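Local atomic coordinates of acyl-CoA dehydrogenase (Bacillus subtilis, PDB entry 5LNX), a protein that catalyses the FAD-dependent dehydrogenation of 2,3-saturated acyl-CoA to 2,3-dehydroacyl-CoA, passing the electrons to an acceptor. Residues 62-65 against 66-69; 92-95 against 96-99; 259-262 against 263-267; 297-300 against 301-305. All blocks are in the same frame, centred on the assembly; numbering follows the deposited sequence.

Contact 1: 62-65 against 66-69; sequences ADVV and SYIL
An aspartate N-cap closes the start of helix 64-77, where D63 meets S66. The capping bond runs from S66 N to D63 OD2, at 3.3 Å. S66 N meets OD2 from above the carboxylate plane and not within it. D63 OD2 takes a second bond, from S66 OG at 2.5 Å. This hydroxyl comes in almost in line with the CG-OD2 bond. CG of D63 is tucked between its own backbone N and carbonyl carbon (chi1 74°), which swings OD2 back over the turn. S66 OG lies beside the S66 backbone N (chi1 -57°), so one oxygen can receive both donors. With an alanine here, S66 N and S66 OG would probably lose their shared acceptor, and the first turn would be left without its side-chain cap.

The backbone pattern starts at the cap residue itself: Y67 N to D63 O at 3.2 Å, then I68 N to V64 O at 2.9 Å and L69 N to V65 O at 2.7 Å. On the apolar side V64 and I68 lie side by side and point the same way. V64 CG2 touches I68 CD1 at 3.8 Å. Both pack against helix 229-265, while Y67 turns to helix 79-90.

Q7 NE2 adds a weak hydrogen bond to D63 OD2. A carboxylate held at the amino end of a helix is likely to stay ionised, since the helix end and these donors would all favour its negative charge.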
loop_
_atom_site.group_PDB
_atom_site.type_symbol
_atom_site.label_atom_id
_atom_site.label_comp_id
_atom_site.label_asym_id
_atom_site.label_seq_id
_atom_site.Cartn_x
_atom_site.Cartn_y
_atom_site.Cartn_z
ATOM N N ALA D 62 38.902 -6.896 -9.397
ATOM C CA ALA D 62 38.082 -7.065 -8.203
ATOM C C ALA D 62 36.858 -7.939 -8.518
ATOM O O ALA D 62 36.691 -8.374 -9.655
ATOM C CB ALA D 62 37.667 -5.708 -7.647
ATOM N N ASP D 63 36.016 -8.164 -7.503
ATOM C CA ASP D 63 34.856 -9.040 -7.614
ATOM C C ASP D 63 33.557 -8.241 -7.783
ATOM O O ASP D 63 33.551 -7.011 -7.864
ATOM C CB ASP D 63 34.779 -10.017 -6.419
ATOM C CG ASP D 63 34.338 -9.335 -5.110
ATOM O OD1 ASP D 63 33.693 -10.011 -4.273
ATOM O OD2 ASP D 63 34.586 -8.122 -4.932
ATOM N N VAL D 64 32.454 -8.965 -7.851
ATOM C CA VAL D 64 31.188 -8.386 -8.271
ATOM C C VAL D 64 30.490 -7.646 -7.111
ATOM O O VAL D 64 29.780 -6.664 -7.324
ATOM C CB VAL D 64 30.335 -9.457 -8.955
ATOM C CG1 VAL D 64 29.933 -10.507 -7.975
ATOM C CG2 VAL D 64 29.124 -8.897 -9.689
ATOM N N VAL D 65 30.682 -8.118 -5.888
ATOM C CA VAL D 65 30.213 -7.379 -4.701
ATOM C C VAL D 65 30.858 -5.980 -4.631
ATOM O O VAL D 65 30.166 -4.976 -4.566
ATOM C CB VAL D 65 30.501 -8.154 -3.405
ATOM C CG1 VAL D 65 30.284 -7.281 -2.165
ATOM C CG2 VAL D 65 29.624 -9.394 -3.340
ATOM N N SER D 66 32.183 -5.933 -4.728
ATOM C CA SER D 66 32.916 -4.665 -4.791
ATOM C C SER D 66 32.394 -3.718 -5.882
ATOM O O SER D 66 32.318 -2.500 -5.694
ATOM C CB SER D 66 34.388 -4.935 -5.044
ATOM O OG SER D 66 34.937 -5.779 -4.054
ATOM N N TYR D 67 32.070 -4.300 -7.031
ATOM C CA TYR D 67 31.588 -3.553 -8.176
ATOM C C TYR D 67 30.202 -2.976 -7.910
ATOM O O TYR D 67 29.926 -1.819 -8.206
ATOM C CB TYR D 67 31.557 -4.468 -9.412
ATOM C CG TYR D 67 30.601 -4.004 -10.498
ATOM C CD1 TYR D 67 30.843 -2.838 -11.207
ATOM C CD2 TYR D 67 29.458 -4.726 -10.783
ATOM C CE1 TYR D 67 29.979 -2.411 -12.193
ATOM C CE2 TYR D 67 28.576 -4.307 -11.753
ATOM C CZ TYR D 67 28.846 -3.154 -12.471
ATOM O OH TYR D 67 27.959 -2.732 -13.443
ATOM N N ILE D 68 29.313 -3.833 -7.456
ATOM C CA ILE D 68 27.929 -3.452 -7.154
ATOM C C ILE D 68 27.935 -2.457 -6.022
ATOM O O ILE D 68 27.184 -1.487 -6.015
ATOM C CB ILE D 68 27.105 -4.663 -6.710
ATOM C CG1 ILE D 68 26.288 -5.215 -7.870
ATOM C CG2 ILE D 68 25.802 -4.264 -6.027
ATOM C CD1 ILE D 68 26.761 -5.984 -9.086
ATOM N N LEU D 69 28.809 -2.716 -5.067
ATOM C CA LEU D 69 29.092 -1.790 -3.970
ATOM C C LEU D 69 29.433 -0.398 -4.474
ATOM O O LEU D 69 28.919 0.607 -3.984
ATOM C CB LEU D 69 30.244 -2.360 -3.146
ATOM C CG LEU D 69 30.851 -1.661 -1.961
ATOM C CD1 LEU D 69 30.012 -1.987 -0.730
ATOM C CD2 LEU D 69 32.262 -2.184 -1.776
#

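Contact 2: 92-95 against 96-99; sequences GTNP and ILYF
N94 runs alongside Y98, one turn later in the short helix 94-99, and the two side chains point the same way. N94 CB begins the contact, 3.7 Å from Y98 CE2. N94 CG keeps to the same ring carbon at 3.6 Å. N94 ND2 is 3.5 Å from Y98 CE2. N94 OD1 lies between the ring and L97, 3.9 Å from L97 CD2 and little farther from Y98 CE2. The amide and ring planes are 68° apart, so the two groups do not stack. Y98 CG stands beside its own backbone N (chi1 -70°), which carries the ring back along the helix to N94.

Three backbone bonds hold the turn: L97 N to T93 O, Y98 N to N94 O at 2.7 Å, and F99 N to P95 O at 3.0 Å. P95 O also lies at the edge of the F99 ring, in its plane. T93 OG1 bonds to T89 O. I96 packs on helix 102-114 and on strand 163-169, and N94 and Y98 both touch N236 of helix 229-265.

P95 has no N-H to give, but in a first turn this breaks no helical bond. The N94-Y98 pairing is van der Waals packing of an amide alongside a ring, and the hydrogen bonding across the contact is all backbone.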
loop_
_atom_site.group_PDB
_atom_site.type_symbol
_atom_site.label_atom_id
_atom_site.label_comp_id
_atom_site.label_asym_id
_atom_site.label_seq_id
_atom_site.Cartn_x
_atom_site.Cartn_y
_atom_site.Cartn_z
ATOM N N GLY D 92 27.838 -3.249 -21.371
ATOM C CA GLY D 92 28.729 -2.707 -22.399
ATOM C C GLY D 92 30.081 -3.396 -22.507
ATOM O O GLY D 92 30.693 -3.407 -23.568
ATOM N N THR D 93 30.575 -3.935 -21.402
ATOM C CA THR D 93 31.930 -4.530 -21.364
ATOM C C THR D 93 31.869 -6.042 -21.059
ATOM O O THR D 93 32.614 -6.837 -21.645
ATOM C CB THR D 93 32.920 -3.818 -20.404
ATOM O OG1 THR D 93 32.764 -4.416 -19.132
ATOM C CG2 THR D 93 32.704 -2.300 -20.283
ATOM N N ASN D 94 30.979 -6.440 -20.149
ATOM C CA ASN D 94 30.904 -7.842 -19.685
ATOM C C ASN D 94 30.509 -8.835 -20.780
ATOM O O ASN D 94 31.005 -9.958 -20.803
ATOM C CB ASN D 94 29.944 -7.983 -18.482
ATOM C CG ASN D 94 30.600 -7.665 -17.139
ATOM O OD1 ASN D 94 31.770 -7.304 -17.064
ATOM N ND2 ASN D 94 29.847 -7.865 -16.065
ATOM N N PRO D 95 29.605 -8.441 -21.689
ATOM C CA PRO D 95 29.245 -9.391 -22.748
ATOM C C PRO D 95 30.454 -9.824 -23.549
ATOM O O PRO D 95 30.595 -11.015 -23.837
ATOM C CB PRO D 95 28.266 -8.605 -23.622
ATOM C CG PRO D 95 27.698 -7.557 -22.726
ATOM C CD PRO D 95 28.799 -7.205 -21.766
ATOM N N ILE D 96 31.338 -8.879 -23.849
ATOM C CA ILE D 96 32.630 -9.219 -24.467
ATOM C C ILE D 96 33.441 -10.133 -23.544
ATOM O O ILE D 96 33.935 -11.181 -23.962
ATOM C CB ILE D 96 33.490 -7.976 -24.773
ATOM C CG1 ILE D 96 32.771 -7.040 -25.757
ATOM C CG2 ILE D 96 34.851 -8.404 -25.326
ATOM C CD1 ILE D 96 33.512 -5.755 -26.057
ATOM N N LEU D 97 33.568 -9.716 -22.285
ATOM C CA LEU D 97 34.353 -10.443 -21.297
ATOM C C LEU D 97 33.922 -11.906 -21.168
ATOM O O LEU D 97 34.766 -12.799 -21.058
ATOM C CB LEU D 97 34.289 -9.762 -19.917
ATOM C CG LEU D 97 34.925 -10.523 -18.728
ATOM C CD1 LEU D 97 36.398 -10.823 -18.983
ATOM C CD2 LEU D 97 34.776 -9.750 -17.438
ATOM N N TYR D 98 32.616 -12.143 -21.186
ATOM C CA TYR D 98 32.069 -13.465 -20.841
ATOM C C TYR D 98 31.763 -14.367 -22.043
ATOM O O TYR D 98 31.736 -15.591 -21.905
ATOM C CB TYR D 98 30.818 -13.305 -19.977
ATOM C CG TYR D 98 31.104 -12.790 -18.583
ATOM C CD1 TYR D 98 32.044 -13.415 -17.767
ATOM C CD2 TYR D 98 30.429 -11.680 -18.075
ATOM C CE1 TYR D 98 32.322 -12.931 -16.500
ATOM C CE2 TYR D 98 30.697 -11.199 -16.806
ATOM C CZ TYR D 98 31.647 -11.825 -16.025
ATOM O OH TYR D 98 31.911 -11.355 -14.759
ATOM N N PHE D 99 31.470 -13.761 -23.189
ATOM C CA PHE D 99 31.068 -14.509 -24.389
ATOM C C PHE D 99 31.972 -14.289 -25.592
ATOM O O PHE D 99 31.863 -14.997 -26.593
ATOM C CB PHE D 99 29.614 -14.191 -24.748
ATOM C CG PHE D 99 28.636 -14.592 -23.676
ATOM C CD1 PHE D 99 28.091 -15.864 -23.657
ATOM C CD2 PHE D 99 28.296 -13.708 -22.655
ATOM C CE1 PHE D 99 27.197 -16.239 -22.672
ATOM C CE2 PHE D 99 27.395 -14.077 -21.660
ATOM C CZ PHE D 99 26.844 -15.346 -21.670
#

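Contact 3: 259-262 against 263-267; sequences AVDY and AKQRV. With FAD (flavin-adenine dinucleotide), chain Q.
Y262 and R266 make the tight part of this contact, at the carboxy end of helix 229-265. R266 CB lies over one face of the Y262 ring, 3.9 Å from its centroid, a CH-pi contact. The chain runs on past the hydroxyl, with R266 CD 3.4 Å from Y262 OH. A bend at chi2 (70°) in an otherwise extended chain steers the guanidinium on to the FAD diphosphate. The guanidinium plane is 21° from that of the Y262 ring, though the contact with the ring is made by CB and CG. R266 NE donates to FAD O1A at 2.9 Å, and R266 NH2 adds a weak bond to the same oxygen. R266 NH2 also lies 2.6 Å from FAD O2P, so both phosphates are met. R266 NH1 bonds to P126 O of the third subunit. A leucine in its place would probably leave the diphosphate charge without this mate and P126 O of the third subunit without this donor.

The other side is looser. V260 CG1 packs on K264 CD at 3.8 Å. D261 OD1 and Q265 NE2 stay 4.2 Å apart, with no bond between them. D261, K264 and Q265 are exposed to solvent, and backbone bonds from K264 N and Q265 N are weak. R266 N to Y262 O, at 2.8 Å, is firmer.

Around the helix end, Y262 stacks on Y336. A263 and R266 make backbone bonds to A274 and I273. A259 and V260 rest on L283 of helix 277-305.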
loop_
_atom_site.group_PDB
_atom_site.type_symbol
_atom_site.label_atom_id
_atom_site.label_comp_id
_atom_site.label_asym_id
_atom_site.label_seq_id
_atom_site.Cartn_x
_atom_site.Cartn_y
_atom_site.Cartn_z
ATOM N N ALA D 259 16.276 13.369 4.429
ATOM C CA ALA D 259 14.994 13.505 5.128
ATOM C C ALA D 259 15.138 13.565 6.665
ATOM O O ALA D 259 14.373 14.246 7.336
ATOM C CB ALA D 259 14.064 12.368 4.750
ATOM N N VAL D 260 16.111 12.834 7.192
ATOM C CA VAL D 260 16.340 12.745 8.632
ATOM C C VAL D 260 16.891 14.079 9.144
ATOM O O VAL D 260 16.295 14.741 9.997
ATOM C CB VAL D 260 17.330 11.613 8.979
ATOM C CG1 VAL D 260 17.795 11.720 10.432
ATOM C CG2 VAL D 260 16.694 10.257 8.731
ATOM N N ASP D 261 18.047 14.433 8.607
ATOM C CA ASP D 261 18.718 15.712 8.796
ATOM C C ASP D 261 17.744 16.904 8.700
ATOM O O ASP D 261 17.687 17.773 9.586
ATOM C CB ASP D 261 19.848 15.794 7.697
ATOM C CG ASP D 261 20.506 17.161 7.610
ATOM O OD1 ASP D 261 19.731 18.039 7.264
ATOM O OD2 ASP D 261 21.746 17.388 7.800
ATOM N N TYR D 262 16.993 16.985 7.620
ATOM C CA TYR D 262 16.055 18.128 7.477
ATOM C C TYR D 262 15.004 18.118 8.587
ATOM O O TYR D 262 14.634 19.168 9.104
ATOM C CB TYR D 262 15.351 18.149 6.125
ATOM C CG TYR D 262 14.433 19.330 5.936
ATOM C CD1 TYR D 262 14.907 20.564 5.459
ATOM C CD2 TYR D 262 13.077 19.218 6.221
ATOM C CE1 TYR D 262 14.053 21.649 5.297
ATOM C CE2 TYR D 262 12.218 20.302 6.084
ATOM C CZ TYR D 262 12.709 21.512 5.611
ATOM O OH TYR D 262 11.816 22.558 5.427
ATOM N N ALA D 263 14.493 16.929 8.882
ATOM C CA ALA D 263 13.360 16.730 9.785
ATOM C C ALA D 263 13.697 17.057 11.233
ATOM O O ALA D 263 12.794 17.209 12.066
ATOM C CB ALA D 263 12.875 15.291 9.698
ATOM N N LYS D 264 14.993 17.017 11.518
ATOM C CA LYS D 264 15.559 17.231 12.850
ATOM C C LYS D 264 15.756 18.713 13.105
ATOM O O LYS D 264 15.614 19.185 14.243
ATOM C CB LYS D 264 16.926 16.533 12.979
ATOM C CG LYS D 264 16.835 15.068 13.375
ATOM C CD LYS D 264 18.133 14.336 13.128
ATOM C CE LYS D 264 19.101 14.590 14.264
ATOM N NZ LYS D 264 20.445 14.049 13.933
ATOM N N GLN D 265 16.119 19.412 12.034
ATOM C CA GLN D 265 16.475 20.830 12.035
ATOM C C GLN D 265 15.221 21.679 11.868
ATOM O O GLN D 265 15.069 22.741 12.481
ATOM C CB GLN D 265 17.447 21.115 10.860
ATOM C CG GLN D 265 17.406 22.559 10.305
ATOM C CD GLN D 265 17.545 22.716 8.771
ATOM O OE1 GLN D 265 16.816 23.522 8.160
ATOM N NE2 GLN D 265 18.387 21.911 8.138
ATOM N N ARG D 266 14.338 21.233 10.997
ATOM C CA ARG D 266 13.146 22.015 10.653
ATOM C C ARG D 266 12.119 22.015 11.783
ATOM O O ARG D 266 11.644 20.955 12.203
ATOM C CB ARG D 266 12.478 21.488 9.392
ATOM C CG ARG D 266 11.180 22.205 9.076
ATOM C CD ARG D 266 11.412 23.637 8.634
ATOM N NE ARG D 266 10.149 24.251 8.251
ATOM C CZ ARG D 266 10.026 25.483 7.763
ATOM N NH1 ARG D 266 11.082 26.277 7.690
ATOM N NH2 ARG D 266 8.818 25.951 7.399
ATOM N N VAL D 267 11.771 23.221 12.225
ATOM C CA VAL D 267 10.931 23.418 13.394
ATOM C C VAL D 267 9.622 24.010 12.930
ATOM O O VAL D 267 9.608 24.960 12.142
ATOM C CB VAL D 267 11.587 24.366 14.444
ATOM C CG1 VAL D 267 12.899 23.788 14.926
HETATM P PA FAD Q . 6.453 22.632 6.801
HETATM O O1A FAD Q . 7.912 22.861 7.143
HETATM O O2A FAD Q . 5.317 23.237 7.555
HETATM O O5B FAD Q . 6.162 21.054 7.026
HETATM C C5B FAD Q . 7.051 20.075 6.484
HETATM C C4B FAD Q . 6.614 18.651 6.841
HETATM O O4B FAD Q . 6.411 18.579 8.246
HETATM C C3B FAD Q . 5.319 18.249 6.171
HETATM O O3B FAD Q . 5.415 16.927 5.635
HETATM C C2B FAD Q . 4.285 18.304 7.265
HETATM O O2B FAD Q . 3.335 17.252 7.085
HETATM C C1B FAD Q . 5.116 18.076 8.501
HETATM N N9A FAD Q . 4.578 18.648 9.733
HETATM C C8A FAD Q . 4.934 19.806 10.318
HETATM N N7A FAD Q . 4.269 19.979 11.488
HETATM C C5A FAD Q . 3.500 18.878 11.656
HETATM C C6A FAD Q . 2.568 18.366 12.675
HETATM N N6A FAD Q . 2.307 19.113 13.753
HETATM N N1A FAD Q . 2.008 17.142 12.479
HETATM C C2A FAD Q . 2.264 16.395 11.379
HETATM N N3A FAD Q . 3.116 16.797 10.435
HETATM C C4A FAD Q . 3.731 17.996 10.507
HETATM N N1 FAD Q . 1.226 29.414 0.343
HETATM C C2 FAD Q . 0.337 30.449 0.288
HETATM O O2 FAD Q . -0.048 30.982 1.355
HETATM N N3 FAD Q . -0.154 30.891 -0.897
HETATM C C4 FAD Q . 0.187 30.361 -2.077
HETATM O O4 FAD Q . -0.277 30.816 -3.141
HETATM C C4X FAD Q . 1.138 29.245 -2.092
HETATM N N5 FAD Q . 1.497 28.662 -3.250
HETATM C C5X FAD Q . 2.384 27.633 -3.268
HETATM C C6 FAD Q . 2.787 27.094 -4.485
HETATM C C7 FAD Q . 3.677 26.043 -4.520
HETATM C C7M FAD Q . 4.072 25.448 -5.840
HETATM C C8 FAD Q . 4.253 25.542 -3.270
HETATM C C8M FAD Q . 5.227 24.399 -3.275
HETATM C C9 FAD Q . 3.871 26.087 -2.059
HETATM C C9A FAD Q . 2.958 27.128 -1.986
HETATM N N10 FAD Q . 2.561 27.711 -0.741
HETATM C C10 FAD Q . 1.661 28.787 -0.783
HETATM C "C1'" FAD Q . 3.122 27.283 0.557
HETATM C "C2'" FAD Q . 2.523 26.027 1.157
HETATM O "O2'" FAD Q . 1.305 26.439 1.741
HETATM C "C3'" FAD Q . 3.459 25.407 2.197
HETATM O "O3'" FAD Q . 4.513 24.674 1.530
HETATM C "C4'" FAD Q . 2.789 24.486 3.232
HETATM O "O4'" FAD Q . 1.687 25.157 3.862
HETATM C "C5'" FAD Q . 3.759 23.985 4.305
HETATM O "O5'" FAD Q . 4.907 24.840 4.424
HETATM P P FAD Q . 6.448 24.274 4.491
HETATM O O1P FAD Q . 6.804 23.964 3.047
HETATM O O2P FAD Q . 7.372 25.118 5.350
HETATM O O3P FAD Q . 6.274 22.832 5.215
#

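Contact 4: 297-300 against 301-305; sequences VYHA and ADLHN
H299 and L303 carry the side-chain contact, one turn apart near the end of helix 277-305. It is a CH-pi contact. L303 CG stands over one face of the H299 imidazole, 4.2 Å from its centroid. It is shifted toward the rim of the ring, beside CE1 and NE2. One methyl follows, with L303 CD1 3.9 Å from H299 NE2. H299 CG is anti to its backbone nitrogen (chi1 174°), while L303 CG is beside its own (chi1 -82°). The imidazole therefore leans forward along the helix and the leucine branch leans back onto it.

Backbone hydrogen bonds form the second group. A301 N reaches V297 O at 3.0 Å, and D302 N reaches Y298 O at 2.9 Å. L303 N to H299 O and H304 N to A300 O continue the pattern.

Charge plays a smaller part. H299 ND1 and D302 OD2 are 4.5 Å apart and not in contact. The nearby carboxylate would probably favour the protonated form of H299, whose charge is not known.

Several elements pack round the helix. V297 and Y298 pack on helix 64-77 and on helix 229-265, and Y298 OH bonds to H72. A300 also rests on I242 of helix 229-265. A300 and L303 touch E313 of helix 311-326. H299 faces the second subunit, where its ring meets that of H295, the planes at about 55°.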
loop_
_atom_site.group_PDB
_atom_site.type_symbol
_atom_site.label_atom_id
_atom_site.label_comp_id
_atom_site.label_asym_id
_atom_site.label_seq_id
_atom_site.Cartn_x
_atom_site.Cartn_y
_atom_site.Cartn_z
ATOM N N VAL D 297 19.918 -7.058 -2.531
ATOM C CA VAL D 297 20.940 -6.652 -3.494
ATOM C C VAL D 297 22.233 -7.441 -3.318
ATOM O O VAL D 297 22.712 -8.095 -4.240
ATOM C CB VAL D 297 21.280 -5.147 -3.363
ATOM C CG1 VAL D 297 22.492 -4.783 -4.217
ATOM C CG2 VAL D 297 20.090 -4.290 -3.756
ATOM N N TYR D 298 22.784 -7.377 -2.117
ATOM C CA TYR D 298 24.105 -7.962 -1.836
ATOM C C TYR D 298 24.149 -9.481 -1.804
ATOM O O TYR D 298 25.178 -10.067 -2.123
ATOM C CB TYR D 298 24.697 -7.361 -0.552
ATOM C CG TYR D 298 25.162 -5.948 -0.816
ATOM C CD1 TYR D 298 26.255 -5.705 -1.651
ATOM C CD2 TYR D 298 24.451 -4.853 -0.325
ATOM C CE1 TYR D 298 26.641 -4.410 -1.979
ATOM C CE2 TYR D 298 24.830 -3.560 -0.633
ATOM C CZ TYR D 298 25.924 -3.340 -1.457
ATOM O OH TYR D 298 26.341 -2.068 -1.732
ATOM N N HIS D 299 23.051 -10.109 -1.408
ATOM C CA HIS D 299 22.949 -11.563 -1.466
ATOM C C HIS D 299 22.841 -12.042 -2.929
ATOM O O HIS D 299 23.418 -13.065 -3.313
ATOM C CB HIS D 299 21.752 -12.067 -0.660
ATOM C CG HIS D 299 21.513 -13.538 -0.795
ATOM N ND1 HIS D 299 22.456 -14.476 -0.439
ATOM C CD2 HIS D 299 20.446 -14.234 -1.256
ATOM C CE1 HIS D 299 21.982 -15.688 -0.669
ATOM N NE2 HIS D 299 20.762 -15.571 -1.162
ATOM N N ALA D 300 22.085 -11.294 -3.723
ATOM C CA ALA D 300 21.988 -11.525 -5.167
ATOM C C ALA D 300 23.360 -11.452 -5.837
ATOM O O ALA D 300 23.685 -12.259 -6.721
ATOM C CB ALA D 300 21.050 -10.513 -5.801
ATOM N N ALA D 301 24.143 -10.461 -5.430
ATOM C CA ALA D 301 25.483 -10.234 -5.989
ATOM C C ALA D 301 26.503 -11.237 -5.448
ATOM O O ALA D 301 27.497 -11.544 -6.098
ATOM C CB ALA D 301 25.948 -8.822 -5.696
ATOM N N ASP D 302 26.246 -11.718 -4.240
ATOM C CA ASP D 302 27.067 -12.745 -3.599
ATOM C C ASP D 302 26.829 -14.119 -4.250
ATOM O O ASP D 302 27.726 -14.971 -4.298
ATOM C CB ASP D 302 26.746 -12.795 -2.098
ATOM C CG ASP D 302 27.580 -13.820 -1.340
ATOM O OD1 ASP D 302 28.804 -13.955 -1.596
ATOM O OD2 ASP D 302 26.984 -14.507 -0.478
ATOM N N LEU D 303 25.604 -14.341 -4.706
ATOM C CA LEU D 303 25.253 -15.565 -5.439
ATOM C C LEU D 303 25.995 -15.583 -6.759
ATOM O O LEU D 303 26.673 -16.547 -7.091
ATOM C CB LEU D 303 23.741 -15.643 -5.713
ATOM C CG LEU D 303 22.858 -16.159 -4.574
ATOM C CD1 LEU D 303 21.409 -15.924 -4.990
ATOM C CD2 LEU D 303 23.076 -17.626 -4.237
ATOM N N HIS D 304 25.899 -14.476 -7.471
ATOM C CA HIS D 304 26.568 -14.336 -8.738
ATOM C C HIS D 304 28.086 -14.442 -8.616
ATOM O O HIS D 304 28.769 -14.988 -9.489
ATOM C CB HIS D 304 26.195 -13.038 -9.446
ATOM C CG HIS D 304 26.533 -13.097 -10.898
ATOM N ND1 HIS D 304 25.658 -13.646 -11.811
ATOM C CD2 HIS D 304 27.711 -12.955 -11.548
ATOM C CE1 HIS D 304 26.253 -13.738 -12.987
ATOM N NE2 HIS D 304 27.498 -13.324 -12.855
ATOM N N ASN D 305 28.612 -13.830 -7.573
ATOM C CA ASN D 305 30.043 -13.899 -7.267
ATOM C C ASN D 305 30.529 -15.324 -7.024
ATOM O O ASN D 305 31.671 -15.641 -7.329
ATOM C CB ASN D 305 30.358 -13.060 -6.021
ATOM C CG ASN D 305 31.854 -12.889 -5.802
ATOM O OD1 ASN D 305 32.596 -12.622 -6.745
ATOM N ND2 ASN D 305 32.293 -13.005 -4.553
#

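In the fold
All four contacts lie at helix ends, but their surroundings differ. Contacts 1 and 2 are largely buried in the N-terminal domain, and contacts 3 and 4 are partly buried in the C-terminal domain. Contacts 1 and 4 touch: V64 packs on A301 and N305, and L69 on Y298, which joins helix 64-77 to helix 277-305. Contact 2 shares helix 229-265 as a neighbour with both, yet does not touch either. Contact 3 is remote, its centre about 45 Å from that of contact 2, at the far end of that helix. Capping marks contact 1, amide-ring packing contact 2, phosphate binding contact 3, and a CH-pi contact over a histidine contact 4. Other subunits reach contacts 3 and 4.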